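Local coordinates for taurocyamine kinase (Schistosoma mansoni, PDB 4WOD), which reversibly transfers a phosphate group from ATP to taurocyamine, giving N-phosphotaurocyamine and ADP, with magnesium as cofactor, at residues Lys357-Gly362 with Gly400-His405. The protein carries 4 engineered substitutions. Sequence-based numbering, arbitrary orientation.
Sequences KGAPEG and GKRTTH
Arg402 reaches across to Ala359 and lays one face of its guanidinium against the methyl group. CB of Ala359 stands 3.3 Å above the guanidinium plane, displaced from the middle toward the rim, so its nearest neighbour is NH1 of Arg402, at 3.4 Å, with CZ of the same residue a little farther off. The side chain leaves the backbone with CG anti to the carbonyl carbon (chi1 -60°) and bends at chi2 (-142°), which carries the planar head over to the methyl. Three hydrogen bonds hold the guanidinium in its orientation: NH1 is bonded to the carbonyl O of Gly406, while NH2 bonds both to the carbonyl O of Tyr355 and to OD1 of Asn356. One arginine thus ties the residues leading into 357-362 to those following 400-405, and the methyl covers a group whose N-H bonds run to other residues. At His405 the backbone does the touching. Its carbonyl O meets CG of Pro360 at 3.6 Å, a van der Waals contact between the oxygen and the ring carbon, whereas the side chain of His405 leaves the backbone away from 357-362, and its ND1 is hydrogen-bonded to OE1 of Glu429. The interface is small, burying 148 Å² in all, and lies at the surface, away from the arginine pocket and the predicted ATP-binding residues. It joins the two approximate repeats of this duplicated kinase: 357-362 belongs to the linker that leaves the long helix 331-355 of the first and runs on to helix 369-376, and it packs against the loop connecting helices 392-398 and 409-418 in the N-terminal domain of the second.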
loop_
_atom_site.group_PDB
_atom_site.type_symbol
_atom_site.label_atom_id
_atom_site.label_comp_id
_atom_site.label_asym_id
_atom_site.label_seq_id
_atom_site.Cartn_x
_atom_site.Cartn_y
_atom_site.Cartn_z
ATOM N N LYS A 357 10.168 -8.849 -21.462
ATOM C CA LYS A 357 10.128 -9.979 -22.388
ATOM C C LYS A 357 11.385 -10.817 -22.140
ATOM O O LYS A 357 12.487 -10.284 -22.118
ATOM C CB LYS A 357 10.095 -9.489 -23.843
ATOM C CG LYS A 357 8.939 -9.987 -24.672
ATOM C CD LYS A 357 9.192 -9.767 -26.177
ATOM C CE LYS A 357 9.965 -10.958 -26.777
ATOM N NZ LYS A 357 10.186 -10.896 -28.274
ATOM N N GLY A 358 11.234 -12.105 -21.909
ATOM C CA GLY A 358 12.407 -12.944 -21.797
ATOM C C GLY A 358 12.949 -13.115 -20.400
ATOM O O GLY A 358 13.827 -13.968 -20.180
ATOM N N ALA A 359 12.409 -12.357 -19.446
ATOM C CA ALA A 359 12.953 -12.374 -18.085
ATOM C C ALA A 359 12.513 -13.634 -17.321
ATOM O O ALA A 359 11.464 -14.210 -17.617
ATOM C CB ALA A 359 12.541 -11.112 -17.334
ATOM N N PRO A 360 13.312 -14.064 -16.333
ATOM C CA PRO A 360 12.985 -15.304 -15.615
ATOM C C PRO A 360 11.620 -15.250 -14.922
ATOM O O PRO A 360 11.234 -14.209 -14.379
ATOM C CB PRO A 360 14.112 -15.420 -14.586
ATOM C CG PRO A 360 15.239 -14.619 -15.158
ATOM C CD PRO A 360 14.570 -13.466 -15.852
ATOM N N GLU A 361 10.899 -16.364 -14.956
ATOM C CA GLU A 361 9.581 -16.462 -14.321
ATOM C C GLU A 361 9.711 -16.378 -12.803
ATOM O O GLU A 361 10.630 -16.957 -12.228
ATOM C CB GLU A 361 8.877 -17.762 -14.723
ATOM C CG GLU A 361 9.810 -18.948 -14.952
ATOM C CD GLU A 361 10.574 -18.855 -16.272
ATOM O OE1 GLU A 361 9.942 -18.530 -17.303
ATOM O OE2 GLU A 361 11.808 -19.082 -16.264
ATOM N N GLY A 362 8.807 -15.641 -12.162
ATOM C CA GLY A 362 8.889 -15.435 -10.728
ATOM C C GLY A 362 9.815 -14.293 -10.333
ATOM O O GLY A 362 9.753 -13.789 -9.211
ATOM N N GLY A 400 18.536 -2.043 -20.770
ATOM C CA GLY A 400 18.373 -3.291 -21.490
ATOM C C GLY A 400 19.443 -4.339 -21.217
ATOM O O GLY A 400 19.466 -5.403 -21.847
ATOM N N LYS A 401 20.332 -4.054 -20.272
ATOM C CA LYS A 401 21.292 -5.061 -19.837
ATOM C C LYS A 401 20.740 -5.820 -18.627
ATOM O O LYS A 401 20.085 -5.235 -17.757
ATOM C CB LYS A 401 22.644 -4.412 -19.507
ATOM C CG LYS A 401 23.705 -5.419 -19.081
ATOM C CD LYS A 401 25.051 -5.161 -19.750
ATOM C CE LYS A 401 25.681 -6.464 -20.259
ATOM N NZ LYS A 401 25.512 -7.592 -19.295
ATOM N N ARG A 402 20.997 -7.125 -18.581
ATOM C CA ARG A 402 20.617 -7.940 -17.424
ATOM C C ARG A 402 21.815 -8.734 -16.940
ATOM O O ARG A 402 22.702 -9.076 -17.736
ATOM C CB ARG A 402 19.475 -8.901 -17.759
ATOM C CG ARG A 402 18.181 -8.224 -18.212
ATOM C CD ARG A 402 16.939 -8.943 -17.657
ATOM N NE ARG A 402 15.737 -8.156 -17.929
ATOM C CZ ARG A 402 14.683 -8.087 -17.127
ATOM N NH1 ARG A 402 14.653 -8.782 -15.984
ATOM N NH2 ARG A 402 13.643 -7.328 -17.479
ATOM N N THR A 403 21.841 -9.035 -15.642
ATOM C CA THR A 403 22.795 -10.023 -15.148
ATOM C C THR A 403 22.393 -11.394 -15.657
ATOM O O THR A 403 21.318 -11.570 -16.237
ATOM C CB THR A 403 22.860 -10.058 -13.616
ATOM O OG1 THR A 403 21.579 -10.443 -13.097
ATOM C CG2 THR A 403 23.239 -8.708 -13.074
ATOM N N THR A 404 23.245 -12.381 -15.401
ATOM C CA THR A 404 23.035 -13.717 -15.915
ATOM C C THR A 404 21.700 -14.251 -15.428
ATOM O O THR A 404 21.036 -15.017 -16.119
ATOM C CB THR A 404 24.188 -14.675 -15.497
ATOM O OG1 THR A 404 25.437 -14.132 -15.942
ATOM C CG2 THR A 404 24.007 -16.034 -16.132
ATOM N N HIS A 405 21.288 -13.807 -14.244
ATOM C CA HIS A 405 20.081 -14.344 -13.643
ATOM C C HIS A 405 18.926 -13.345 -13.593
ATOM O O HIS A 405 17.897 -13.608 -12.976
ATOM C CB HIS A 405 20.429 -14.883 -12.272
ATOM C CG HIS A 405 21.610 -15.802 -12.309
ATOM N ND1 HIS A 405 22.745 -15.592 -11.556
ATOM C CD2 HIS A 405 21.857 -16.898 -13.068
ATOM C CE1 HIS A 405 23.626 -16.544 -11.817
ATOM N NE2 HIS A 405 23.111 -17.351 -12.731
#